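Local coordinates for protein type-iv like pilin ttha1219 (Thermus thermophilus, PDB 5G23) that probably forms part of the type IV pilus machinery that serves DNA uptake in natural competence, at residues T54-E59 against G114-G119; R58-V63 against S174-Y179; Q160-R165 against A169-S174. All blocks are in the same frame, centred on the assembly; numbering follows the deposited sequence.

Interaction 1. Residues T54-E59 against G114-G119; sequences TVLARE and GALRWG
Glu-59 and Leu-56, on helix 44-61, face Trp-118 and Leu-116 on strand 115-122. The contact is small, about 120 Å² in all, and no hydrogen bond spans it directly.

Glu-59 can be followed outward. Its CB points toward the strand. CG lies anti to the backbone N (chi1 -179°), which carries the chain away from the helix; CG stays 4.6 Å from Trp-118 NE1. A bend at chi2 then swings the carboxylate round. CD comes to 4.3 Å from Trp-118 NE1. OE2 reaches the edge of the indole near its plane, 4.0 Å from Trp-118 NE1, too far for a direct bond. The carboxylate and ring planes are 78° apart. Thr-107 supplies the link, because its OG1 is hydrogen-bonded both to Glu-59 OE2 and to Trp-118 NE1. The other oxygen, Glu-59 OE1, meets Arg-58 NH1 of the second subunit as a long, weak ion pair. The buried carboxylate thus has a hydroxyl at one oxygen and a distant positive charge at the other, which would probably favour its ionised form.

One turn earlier, Leu-56 makes the apolar half of the contact. Leu-56 CD2 rests 4.2 Å from Leu-116 CD2. Leu-56 CD1 is 4.4 Å from Leu-116 CD2.

This is the pilin layout of an N-terminal helix laid on an antiparallel sheet. Tyr-109 of strand 104-112 meets the Trp-118 ring and touches both Leu-56 and Glu-59. Phe-145 of strand 141-151 touches both leucines, and Trp-227 of strand 221-230 packs on Leu-56.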
ATOM      1  N   THR B  54       0.863  -4.099  -4.001  1.00 14.77           N
ATOM      2  CA  THR B  54       1.946  -3.542  -3.149  1.00 15.62           C
ATOM      3  C   THR B  54       1.480  -3.518  -1.707  1.00 15.10           C
ATOM      4  O   THR B  54       2.238  -3.915  -0.840  1.00 14.13           O
ATOM      5  CB  THR B  54       2.309  -2.135  -3.598  1.00 16.28           C
ATOM      6  OG1 THR B  54       2.748  -2.206  -4.969  1.00 16.88           O
ATOM      7  CG2 THR B  54       3.359  -1.471  -2.718  1.00 17.33           C
ATOM      8  N   VAL B  55       0.185  -3.172  -1.461  1.00 14.78           N
ATOM      9  CA  VAL B  55      -0.297  -3.132  -0.072  1.00 15.21           C
ATOM     10  C   VAL B  55      -0.272  -4.523   0.518  1.00 14.91           C
ATOM     11  O   VAL B  55       0.174  -4.729   1.615  1.00 15.04           O
ATOM     12  CB  VAL B  55      -1.700  -2.498   0.002  1.00 15.37           C
ATOM     13  CG1 VAL B  55      -2.340  -2.627   1.387  1.00 16.13           C
ATOM     14  CG2 VAL B  55      -1.633  -0.991  -0.375  1.00 15.72           C
ATOM     15  N   LEU B  56      -0.847  -5.502  -0.187  1.00 14.79           N
ATOM     16  CA  LEU B  56      -0.965  -6.845   0.347  1.00 14.49           C
ATOM     17  C   LEU B  56       0.365  -7.530   0.484  1.00 15.12           C
ATOM     18  O   LEU B  56       0.589  -8.267   1.478  1.00 17.11           O
ATOM     19  CB  LEU B  56      -1.934  -7.673  -0.518  1.00 13.94           C
ATOM     20  CG  LEU B  56      -3.414  -7.675  -0.149  1.00 13.85           C
ATOM     21  CD1 LEU B  56      -4.005  -6.261  -0.288  1.00 14.31           C
ATOM     22  CD2 LEU B  56      -4.188  -8.664  -1.058  1.00 13.90           C
ATOM     23  N   ALA B  57       1.276  -7.320  -0.471  1.00 15.09           N
ATOM     24  CA  ALA B  57       2.560  -7.966  -0.400  1.00 16.19           C
ATOM     25  C   ALA B  57       3.367  -7.520   0.755  1.00 17.51           C
ATOM     26  O   ALA B  57       3.987  -8.334   1.462  1.00 16.89           O
ATOM     27  CB  ALA B  57       3.356  -7.748  -1.645  1.00 17.04           C
ATOM     28  N   ARG B  58       3.319  -6.218   1.027  1.00 19.30           N
ATOM     29  CA  ARG B  58       4.112  -5.694   2.137  1.00 20.90           C
ATOM     30  C   ARG B  58       3.618  -6.244   3.453  1.00 21.14           C
ATOM     31  O   ARG B  58       4.396  -6.532   4.353  1.00 21.92           O
ATOM     32  CB  ARG B  58       4.091  -4.176   2.144  1.00 21.62           C
ATOM     33  CG  ARG B  58       5.078  -3.551   3.108  1.00 24.69           C
ATOM     34  CD  ARG B  58       5.041  -2.000   3.214  1.00 26.22           C
ATOM     35  NE  ARG B  58       6.180  -1.527   4.048  1.00 28.50           N
ATOM     36  CZ  ARG B  58       7.131  -0.667   3.688  1.00 30.65           C
ATOM     37  NH1 ARG B  58       7.101  -0.051   2.482  1.00 31.53           N
ATOM     38  NH2 ARG B  58       8.101  -0.373   4.550  1.00 32.49           N
ATOM     39  N   GLU B  59       2.312  -6.382   3.582  1.00 21.42           N
ATOM     40  CA  GLU B  59       1.740  -6.863   4.783  1.00 22.93           C
ATOM     41  C   GLU B  59       2.007  -8.381   4.970  1.00 23.26           C
ATOM     42  O   GLU B  59       2.281  -8.839   6.072  1.00 24.22           O
ATOM     43  CB  GLU B  59       0.253  -6.526   4.718  1.00 24.86           C
ATOM     44  CG  GLU B  59      -0.607  -6.905   5.885  1.00 28.97           C
ATOM     45  CD  GLU B  59      -0.589  -5.868   6.958  1.00 31.12           C
ATOM     46  OE1 GLU B  59       0.011  -4.793   6.735  1.00 34.06           O
ATOM     47  OE2 GLU B  59      -1.059  -6.215   8.048  1.00 31.87           O
ATOM     48  N   GLY B 114     -18.143  -8.437  -4.329  1.00 25.43           N
ATOM     49  CA  GLY B 114     -17.370  -7.702  -5.362  1.00 24.37           C
ATOM     50  C   GLY B 114     -16.325  -6.740  -4.817  1.00 23.53           C
ATOM     51  O   GLY B 114     -15.775  -5.934  -5.584  1.00 21.83           O
ATOM     52  N   ALA B 115     -16.070  -6.775  -3.498  1.00 23.49           N
ATOM     53  CA  ALA B 115     -15.047  -5.928  -2.826  1.00 21.78           C
ATOM     54  C   ALA B 115     -14.016  -6.756  -2.041  1.00 21.37           C
ATOM     55  O   ALA B 115     -14.388  -7.701  -1.350  1.00 19.83           O
ATOM     56  CB  ALA B 115     -15.701  -4.943  -1.876  1.00 24.80           C
ATOM     57  N   LEU B 116     -12.737  -6.390  -2.177  1.00 17.81           N
ATOM     58  CA  LEU B 116     -11.731  -6.887  -1.358  1.00 17.51           C
ATOM     59  C   LEU B 116     -11.695  -5.993  -0.099  1.00 17.62           C
ATOM     60  O   LEU B 116     -11.652  -4.800  -0.218  1.00 16.25           O
ATOM     61  CB  LEU B 116     -10.384  -6.870  -2.097  1.00 17.67           C
ATOM     62  CG  LEU B 116      -9.136  -7.329  -1.336  1.00 17.73           C
ATOM     63  CD1 LEU B 116      -9.156  -8.800  -1.018  1.00 18.11           C
ATOM     64  CD2 LEU B 116      -7.895  -6.987  -2.157  1.00 17.51           C
ATOM     65  N   ARG B 117     -11.655  -6.623   1.056  1.00 17.27           N
ATOM     66  CA  ARG B 117     -11.611  -5.976   2.351  1.00 18.45           C
ATOM     67  C   ARG B 117     -10.488  -6.469   3.258  1.00 17.66           C
ATOM     68  O   ARG B 117      -9.956  -7.563   3.082  1.00 16.51           O
ATOM     69  CB  ARG B 117     -12.948  -6.159   3.051  1.00 22.18           C
ATOM     70  CG  ARG B 117     -14.136  -5.533   2.327  1.00 24.91           C
ATOM     71  CD  ARG B 117     -15.381  -5.635   3.217  1.00 29.12           C
ATOM     72  NE  ARG B 117     -16.527  -4.980   2.635  1.00 34.50           N
ATOM     73  CZ  ARG B 117     -17.277  -5.518   1.654  1.00 40.30           C
ATOM     74  NH1 ARG B 117     -16.991  -6.742   1.148  1.00 42.05           N
ATOM     75  NH2 ARG B 117     -18.295  -4.843   1.140  1.00 40.84           N
ATOM     76  N   TRP B 118     -10.095  -5.622   4.194  1.00 17.37           N
ATOM     77  CA  TRP B 118      -9.013  -5.867   5.084  1.00 17.28           C
ATOM     78  C   TRP B 118      -9.388  -5.637   6.518  1.00 17.84           C
ATOM     79  O   TRP B 118     -10.197  -4.701   6.834  1.00 18.38           O
ATOM     80  CB  TRP B 118      -7.865  -4.891   4.740  1.00 18.31           C
ATOM     81  CG  TRP B 118      -6.698  -4.931   5.701  1.00 20.35           C
ATOM     82  CD1 TRP B 118      -5.856  -6.000   5.987  1.00 21.30           C
ATOM     83  CD2 TRP B 118      -6.242  -3.856   6.526  1.00 23.39           C
ATOM     84  NE1 TRP B 118      -4.888  -5.629   6.885  1.00 22.06           N
ATOM     85  CE2 TRP B 118      -5.104  -4.326   7.243  1.00 22.94           C
ATOM     86  CE3 TRP B 118      -6.641  -2.519   6.674  1.00 25.54           C
ATOM     87  CZ2 TRP B 118      -4.422  -3.538   8.164  1.00 25.43           C
ATOM     88  CZ3 TRP B 118      -5.912  -1.692   7.608  1.00 27.16           C
ATOM     89  CH2 TRP B 118      -4.833  -2.228   8.327  1.00 26.51           C
ATOM     90  N   GLY B 119      -8.829  -6.421   7.420  1.00 17.11           N
ATOM     91  CA  GLY B 119      -8.894  -6.066   8.855  1.00 18.48           C
ATOM     92  C   GLY B 119      -7.650  -6.419   9.645  1.00 18.16           C
ATOM     93  O   GLY B 119      -6.780  -7.151   9.158  1.00 16.99           O
TER

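Interaction 2. Residues R58-V63 against S174-Y179; sequences RELYTV and SALALY
Leu-60 packs on Leu-176 and Leu-178, joining the last turn of helix 44-61 to the second antiparallel sheet of this pilin fold. Strand 173-184 is an inner strand of that sheet. The nearest alpha carbons are Leu-60 CA and Leu-176 CA, 8.6 Å apart, a spacing bridged by side-chain methyls.

The interaction across the contact is wholly apolar. One methyl, Leu-60 CD1, does the touching. Leu-60 CG is anti to the carbonyl carbon (chi1 -67°), and the extended branch beyond it carries CD1 down over the strand. There it sits 3.8 Å from Leu-178 CD2 and 4.4 Å from Leu-176 CD1. The two strand residues are two apart in sequence and both point toward the helix, so the methyl meets both. Leu-60 and Leu-178 cross obliquely. Leu-178 is held from other sides by Phe-145 and Val-147 of strand 141-151 and by Trp-227 and Val-229 of strand 221-230. Its chi2 of 99° lies off the usual staggered values, which suggests that its methyls are set by this close surrounding.

Charge pairing reaches outside the two segments: Arg-58 NH1 forms a salt bridge with Glu-59 OE1 of the second subunit, so this part of the helix also serves the dimer in the crystal.

Hydrogen bonds within 58-63 shape the chain as it leaves the helix. Val-63 N reaches Leu-60 O at 3.1 Å. Thr-62 OG1 donates back to Glu-59 O at 2.8 Å, tilted 29° from that carbonyl's plane.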
ATOM      1  N   ARG B  58       3.319  -6.218   1.027  1.00 19.30           N
ATOM      2  CA  ARG B  58       4.112  -5.694   2.137  1.00 20.90           C
ATOM      3  C   ARG B  58       3.618  -6.244   3.453  1.00 21.14           C
ATOM      4  O   ARG B  58       4.396  -6.532   4.353  1.00 21.92           O
ATOM      5  CB  ARG B  58       4.091  -4.176   2.144  1.00 21.62           C
ATOM      6  CG  ARG B  58       5.078  -3.551   3.108  1.00 24.69           C
ATOM      7  CD  ARG B  58       5.041  -2.000   3.214  1.00 26.22           C
ATOM      8  NE  ARG B  58       6.180  -1.527   4.048  1.00 28.50           N
ATOM      9  CZ  ARG B  58       7.131  -0.667   3.688  1.00 30.65           C
ATOM     10  NH1 ARG B  58       7.101  -0.051   2.482  1.00 31.53           N
ATOM     11  NH2 ARG B  58       8.101  -0.373   4.550  1.00 32.49           N
ATOM     12  N   GLU B  59       2.312  -6.382   3.582  1.00 21.42           N
ATOM     13  CA  GLU B  59       1.740  -6.863   4.783  1.00 22.93           C
ATOM     14  C   GLU B  59       2.007  -8.381   4.970  1.00 23.26           C
ATOM     15  O   GLU B  59       2.281  -8.839   6.072  1.00 24.22           O
ATOM     16  CB  GLU B  59       0.253  -6.526   4.718  1.00 24.86           C
ATOM     17  CG  GLU B  59      -0.607  -6.905   5.885  1.00 28.97           C
ATOM     18  CD  GLU B  59      -0.589  -5.868   6.958  1.00 31.12           C
ATOM     19  OE1 GLU B  59       0.011  -4.793   6.735  1.00 34.06           O
ATOM     20  OE2 GLU B  59      -1.059  -6.215   8.048  1.00 31.87           O
ATOM     21  N   LEU B  60       1.853  -9.166   3.922  1.00 20.03           N
ATOM     22  CA  LEU B  60       1.940 -10.603   4.030  1.00 19.57           C
ATOM     23  C   LEU B  60       3.395 -11.106   4.148  1.00 19.26           C
ATOM     24  O   LEU B  60       3.613 -12.162   4.750  1.00 18.65           O
ATOM     25  CB  LEU B  60       1.211 -11.292   2.874  1.00 19.23           C
ATOM     26  CG  LEU B  60      -0.316 -11.077   2.931  1.00 20.61           C
ATOM     27  CD1 LEU B  60      -0.992 -11.554   1.666  1.00 21.24           C
ATOM     28  CD2 LEU B  60      -0.963 -11.779   4.136  1.00 22.05           C
ATOM     29  N   TYR B  61       4.355 -10.355   3.618  1.00 18.59           N
ATOM     30  CA  TYR B  61       5.759 -10.724   3.734  1.00 20.07           C
ATOM     31  C   TYR B  61       6.157 -10.879   5.214  1.00 22.12           C
ATOM     32  O   TYR B  61       7.002 -11.680   5.545  1.00 22.57           O
ATOM     33  CB  TYR B  61       6.634  -9.651   3.104  1.00 20.30           C
ATOM     34  CG  TYR B  61       8.095  -9.939   3.168  1.00 22.42           C
ATOM     35  CD1 TYR B  61       8.686 -10.752   2.213  1.00 23.56           C
ATOM     36  CD2 TYR B  61       8.901  -9.409   4.171  1.00 24.24           C
ATOM     37  CE1 TYR B  61      10.045 -11.026   2.237  1.00 25.15           C
ATOM     38  CE2 TYR B  61      10.259  -9.652   4.193  1.00 26.69           C
ATOM     39  CZ  TYR B  61      10.823 -10.499   3.217  1.00 27.11           C
ATOM     40  OH  TYR B  61      12.166 -10.804   3.232  1.00 31.18           O
ATOM     41  N   THR B  62       5.566 -10.068   6.062  1.00 22.10           N
ATOM     42  CA  THR B  62       5.916 -10.064   7.474  1.00 26.37           C
ATOM     43  C   THR B  62       5.306 -11.245   8.287  1.00 25.14           C
ATOM     44  O   THR B  62       5.655 -11.469   9.408  1.00 24.84           O
ATOM     45  CB  THR B  62       5.499  -8.707   8.145  1.00 28.14           C
ATOM     46  OG1 THR B  62       4.080  -8.581   8.260  1.00 33.26           O
ATOM     47  CG2 THR B  62       5.896  -7.523   7.333  1.00 29.99           C
ATOM     48  N   VAL B  63       4.356 -11.986   7.707  1.00 25.02           N
ATOM     49  CA  VAL B  63       3.610 -12.968   8.497  1.00 24.08           C
ATOM     50  C   VAL B  63       4.560 -13.985   9.049  1.00 23.36           C
ATOM     51  O   VAL B  63       5.398 -14.506   8.347  1.00 23.26           O
ATOM     52  CB  VAL B  63       2.455 -13.554   7.656  1.00 24.38           C
ATOM     53  CG1 VAL B  63       1.850 -14.716   8.366  1.00 27.34           C
ATOM     54  CG2 VAL B  63       1.389 -12.486   7.468  1.00 24.26           C
ATOM     55  N   SER B 174       7.029 -21.468   1.580  1.00 20.00           N
ATOM     56  CA  SER B 174       8.082 -20.566   1.139  1.00 20.42           C
ATOM     57  C   SER B 174       7.550 -19.302   0.452  1.00 18.88           C
ATOM     58  O   SER B 174       8.296 -18.334   0.331  1.00 18.79           O
ATOM     59  CB  SER B 174       9.117 -21.323   0.320  1.00 22.23           C
ATOM     60  OG  SER B 174       8.635 -21.675  -0.908  1.00 24.57           O
ATOM     61  N   ALA B 175       6.333 -19.365  -0.084  1.00 17.00           N
ATOM     62  CA  ALA B 175       5.742 -18.232  -0.837  1.00 15.92           C
ATOM     63  C   ALA B 175       4.264 -18.348  -0.978  1.00 15.14           C
ATOM     64  O   ALA B 175       3.711 -19.446  -0.848  1.00 14.42           O
ATOM     65  CB  ALA B 175       6.396 -18.077  -2.185  1.00 16.44           C
ATOM     66  N   LEU B 176       3.607 -17.228  -1.258  1.00 14.93           N
ATOM     67  CA  LEU B 176       2.183 -17.161  -1.575  1.00 14.40           C
ATOM     68  C   LEU B 176       2.065 -16.597  -2.987  1.00 13.83           C
ATOM     69  O   LEU B 176       2.869 -15.740  -3.365  1.00 13.46           O
ATOM     70  CB  LEU B 176       1.416 -16.261  -0.638  1.00 14.40           C
ATOM     71  CG  LEU B 176       1.454 -16.621   0.843  1.00 15.59           C
ATOM     72  CD1 LEU B 176       0.710 -15.573   1.637  1.00 15.75           C
ATOM     73  CD2 LEU B 176       0.839 -17.997   1.091  1.00 15.67           C
ATOM     74  N   ALA B 177       1.103 -17.095  -3.709  1.00 13.05           N
ATOM     75  CA  ALA B 177       0.690 -16.503  -4.956  1.00 13.65           C
ATOM     76  C   ALA B 177      -0.696 -15.927  -4.785  1.00 14.23           C
ATOM     77  O   ALA B 177      -1.625 -16.611  -4.334  1.00 14.72           O
ATOM     78  CB  ALA B 177       0.681 -17.515  -6.074  1.00 14.39           C
ATOM     79  N   LEU B 178      -0.853 -14.657  -5.143  1.00 14.38           N
ATOM     80  CA  LEU B 178      -2.109 -13.961  -5.061  1.00 14.70           C
ATOM     81  C   LEU B 178      -2.572 -13.512  -6.453  1.00 14.76           C
ATOM     82  O   LEU B 178      -1.737 -13.138  -7.291  1.00 13.55           O
ATOM     83  CB  LEU B 178      -1.979 -12.764  -4.136  1.00 17.02           C
ATOM     84  CG  LEU B 178      -1.693 -13.226  -2.714  1.00 18.18           C
ATOM     85  CD1 LEU B 178      -0.216 -13.091  -2.500  1.00 21.19           C
ATOM     86  CD2 LEU B 178      -2.419 -12.379  -1.735  1.00 21.62           C
ATOM     87  N   TYR B 179      -3.875 -13.645  -6.693  1.00 14.20           N
ATOM     88  CA  TYR B 179      -4.475 -13.300  -7.979  1.00 15.21           C
ATOM     89  C   TYR B 179      -5.731 -12.470  -7.754  1.00 14.74           C
ATOM     90  O   TYR B 179      -6.559 -12.815  -6.955  1.00 14.46           O
ATOM     91  CB  TYR B 179      -4.829 -14.575  -8.767  1.00 15.15           C
ATOM     92  CG  TYR B 179      -5.591 -14.302 -10.024  1.00 15.42           C
ATOM     93  CD1 TYR B 179      -4.944 -14.004 -11.208  1.00 15.85           C
ATOM     94  CD2 TYR B 179      -7.005 -14.356 -10.035  1.00 16.37           C
ATOM     95  CE1 TYR B 179      -5.634 -13.734 -12.374  1.00 15.93           C
ATOM     96  CE2 TYR B 179      -7.724 -14.105 -11.197  1.00 16.17           C
ATOM     97  CZ  TYR B 179      -7.032 -13.827 -12.379  1.00 15.90           C
ATOM     98  OH  TYR B 179      -7.712 -13.539 -13.471  1.00 16.20           O
TER

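Interaction 3. Residues Q160-R165 against A169-S174; sequences QAVNLR and ASPKVS
Asn-163 and Ser-170 form the antiparallel hydrogen-bonded pair of a beta hairpin. Asn-163 N gives a nearly straight bond to Ser-170 O, 3.0 Å long. Ser-170 N returns one of 2.9 Å to Asn-163 O. The next pair, Leu-164 with Ala-169, is non-hydrogen-bonded. There Leu-164 CD2 presses on Ala-169 CB at 3.4 Å, tighter than usual for two carbons.

Beyond Ser-170 the pairing stops at a cis peptide before Pro-171. The proline ring and the Gln-160 side chain meet from opposite directions, with Gln-160 OE1 3.7 Å from Pro-171 CG; the amide's nitrogen comes too close to be trusted, so its exact placing is doubtful. Val-162 CG2 meets Val-173 CG2 at 3.7 Å. Gln-160 CG stands anti to the backbone N (chi1 155°), and a bend at chi2 then brings the amide to Pro-171.

Replacing Gln-160 with an alanine would probably leave the Pro-171 ring without the side chain that packs on it.

Further out, Lys-172 NZ folds back to Ala-169 O, bonding 2.7 Å away. Strand 69-75 pairs with the far edge of 160-165. Backbone bonds therefore fix the hairpin near its turn, while Pro-171 and Val-173 meet strand 160-165 through side-chain packing.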
ATOM      1  N   GLN B 160      -5.378 -24.425   4.771  1.00 20.88           N
ATOM      2  CA  GLN B 160      -4.117 -24.695   5.386  1.00 23.10           C
ATOM      3  C   GLN B 160      -3.819 -23.765   6.508  1.00 22.51           C
ATOM      4  O   GLN B 160      -4.053 -22.573   6.353  1.00 21.06           O
ATOM      5  CB  GLN B 160      -3.117 -24.455   4.274  1.00 25.37           C
ATOM      6  CG  GLN B 160      -1.726 -24.097   4.710  1.00 28.17           C
ATOM      7  CD  GLN B 160      -0.903 -25.358   4.911  1.00 29.05           C
ATOM      8  OE1 GLN B 160      -1.407 -26.369   5.423  1.00 32.20           O
ATOM      9  NE2 GLN B 160       0.310 -25.346   4.406  1.00 30.49           N
ATOM     10  N   ALA B 161      -3.277 -24.288   7.597  1.00 22.68           N
ATOM     11  CA  ALA B 161      -2.789 -23.459   8.697  1.00 23.54           C
ATOM     12  C   ALA B 161      -1.322 -23.695   8.862  1.00 25.08           C
ATOM     13  O   ALA B 161      -0.867 -24.849   8.810  1.00 27.86           O
ATOM     14  CB  ALA B 161      -3.524 -23.733   9.999  1.00 24.91           C
ATOM     15  N   VAL B 162      -0.560 -22.653   9.065  1.00 23.49           N
ATOM     16  CA  VAL B 162       0.863 -22.828   9.395  1.00 25.06           C
ATOM     17  C   VAL B 162       1.093 -22.505  10.850  1.00 27.26           C
ATOM     18  O   VAL B 162       0.708 -21.432  11.326  1.00 25.37           O
ATOM     19  CB  VAL B 162       1.751 -21.908   8.583  1.00 25.32           C
ATOM     20  CG1 VAL B 162       3.209 -22.063   8.973  1.00 26.01           C
ATOM     21  CG2 VAL B 162       1.577 -22.197   7.101  1.00 25.17           C
ATOM     22  N   ASN B 163       1.759 -23.432  11.537  1.00 31.00           N
ATOM     23  CA  ASN B 163       2.170 -23.264  12.949  1.00 35.56           C
ATOM     24  C   ASN B 163       3.698 -23.195  13.048  1.00 34.81           C
ATOM     25  O   ASN B 163       4.423 -23.984  12.434  1.00 34.55           O
ATOM     26  CB  ASN B 163       1.607 -24.426  13.788  1.00 40.74           C
ATOM     27  CG  ASN B 163       0.063 -24.499  13.709  1.00 47.75           C
ATOM     28  OD1 ASN B 163      -0.508 -25.526  13.270  1.00 55.52           O
ATOM     29  ND2 ASN B 163      -0.615 -23.382  13.985  1.00 48.08           N
ATOM     30  N   LEU B 164       4.183 -22.202  13.754  1.00 33.11           N
ATOM     31  CA  LEU B 164       5.607 -22.036  13.939  1.00 34.49           C
ATOM     32  C   LEU B 164       5.930 -22.554  15.339  1.00 37.29           C
ATOM     33  O   LEU B 164       5.386 -22.114  16.338  1.00 38.26           O
ATOM     34  CB  LEU B 164       6.013 -20.589  13.772  1.00 34.21           C
ATOM     35  CG  LEU B 164       5.620 -20.023  12.410  1.00 33.44           C
ATOM     36  CD1 LEU B 164       6.201 -18.625  12.215  1.00 33.39           C
ATOM     37  CD2 LEU B 164       6.099 -20.953  11.322  1.00 33.08           C
ATOM     38  N   ARG B 165       6.808 -23.523  15.386  1.00 40.00           N
ATOM     39  CA  ARG B 165       7.213 -24.158  16.648  1.00 43.88           C
ATOM     40  C   ARG B 165       8.688 -23.937  16.791  1.00 44.01           C
ATOM     41  O   ARG B 165       9.395 -23.689  15.806  1.00 43.64           O
ATOM     42  CB  ARG B 165       6.872 -25.635  16.648  1.00 46.47           C
ATOM     43  CG  ARG B 165       5.358 -25.838  16.511  1.00 49.56           C
ATOM     44  CD  ARG B 165       4.936 -27.275  16.716  1.00 53.12           C
ATOM     45  NE  ARG B 165       5.473 -27.928  17.921  1.00 57.01           N
ATOM     46  CZ  ARG B 165       5.421 -27.479  19.175  1.00 59.96           C
ATOM     47  NH1 ARG B 165       4.870 -26.313  19.486  1.00 59.74           N
ATOM     48  NH2 ARG B 165       5.974 -28.207  20.154  1.00 62.70           N
ATOM     49  N   ALA B 169       8.777 -24.595  11.179  1.00 42.27           N
ATOM     50  CA  ALA B 169       7.480 -24.331  10.634  1.00 40.88           C
ATOM     51  C   ALA B 169       6.817 -25.626  10.200  1.00 41.52           C
ATOM     52  O   ALA B 169       7.475 -26.525   9.685  1.00 41.65           O
ATOM     53  CB  ALA B 169       7.582 -23.373   9.449  1.00 39.53           C
ATOM     54  N   SER B 170       5.494 -25.688  10.338  1.00 42.98           N
ATOM     55  CA  SER B 170       4.745 -26.848   9.898  1.00 43.96           C
ATOM     56  C   SER B 170       3.402 -26.455   9.311  1.00 43.08           C
ATOM     57  O   SER B 170       2.535 -25.915  10.037  1.00 40.18           O
ATOM     58  CB  SER B 170       4.549 -27.792  11.084  1.00 48.56           C
ATOM     59  OG  SER B 170       3.913 -28.968  10.647  1.00 53.08           O
ATOM     60  N   PRO B 171       3.193 -26.697   8.001  1.00 43.14           N
ATOM     61  CA  PRO B 171       4.232 -27.092   7.019  1.00 41.46           C
ATOM     62  C   PRO B 171       5.151 -25.924   6.686  1.00 38.66           C
ATOM     63  O   PRO B 171       4.895 -24.820   7.156  1.00 36.63           O
ATOM     64  CB  PRO B 171       3.417 -27.443   5.782  1.00 42.46           C
ATOM     65  CG  PRO B 171       2.243 -26.534   5.882  1.00 43.69           C
ATOM     66  CD  PRO B 171       1.883 -26.538   7.354  1.00 43.00           C
ATOM     67  N   LYS B 172       6.146 -26.167   5.847  1.00 35.04           N
ATOM     68  CA  LYS B 172       7.093 -25.147   5.433  1.00 34.35           C
ATOM     69  C   LYS B 172       6.586 -24.452   4.184  1.00 28.96           C
ATOM     70  O   LYS B 172       6.615 -24.999   3.087  1.00 29.63           O
ATOM     71  CB  LYS B 172       8.502 -25.708   5.134  1.00 38.58           C
ATOM     72  CG  LYS B 172       9.439 -25.757   6.311  1.00 44.10           C
ATOM     73  CD  LYS B 172       9.291 -27.047   7.093  1.00 49.73           C
ATOM     74  CE  LYS B 172      10.295 -27.145   8.272  1.00 52.57           C
ATOM     75  NZ  LYS B 172       9.788 -27.955   9.415  1.00 54.32           N
ATOM     76  N   VAL B 173       6.130 -23.222   4.317  1.00 24.08           N
ATOM     77  CA  VAL B 173       5.590 -22.477   3.214  1.00 20.99           C
ATOM     78  C   VAL B 173       6.591 -21.424   2.799  1.00 20.57           C
ATOM     79  O   VAL B 173       6.989 -20.608   3.576  1.00 21.25           O
ATOM     80  CB  VAL B 173       4.248 -21.791   3.595  1.00 19.89           C
ATOM     81  CG1 VAL B 173       3.770 -20.856   2.503  1.00 19.46           C
ATOM     82  CG2 VAL B 173       3.181 -22.845   3.870  1.00 20.40           C
ATOM     83  N   SER B 174       7.029 -21.468   1.580  1.00 20.00           N
ATOM     84  CA  SER B 174       8.082 -20.566   1.139  1.00 20.42           C
ATOM     85  C   SER B 174       7.550 -19.302   0.452  1.00 18.88           C
ATOM     86  O   SER B 174       8.296 -18.334   0.331  1.00 18.79           O
ATOM     87  CB  SER B 174       9.117 -21.323   0.320  1.00 22.23           C
ATOM     88  OG  SER B 174       8.635 -21.675  -0.908  1.00 24.57           O
TER

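In the fold
Helix 44-61 comes first in the modelled chain and starts two of the contacts. Interaction 1 closes a loop of 54 residues, tying the helix to strand 115-122 of the seven-stranded sheet. Interaction 2 begins at the end of the same helix and closes a longer loop of 110 residues onto strand 173-184 of the four-stranded sheet. The two touch through Leu-56 and Leu-178, so the helix links both sheets. Interaction 3 is nested inside the loop of interaction 2 and follows interaction 1 in series, with no touch to it. Its hairpin ends the larger sheet, and its chain runs on through Ser-174 into the strand used by interaction 2.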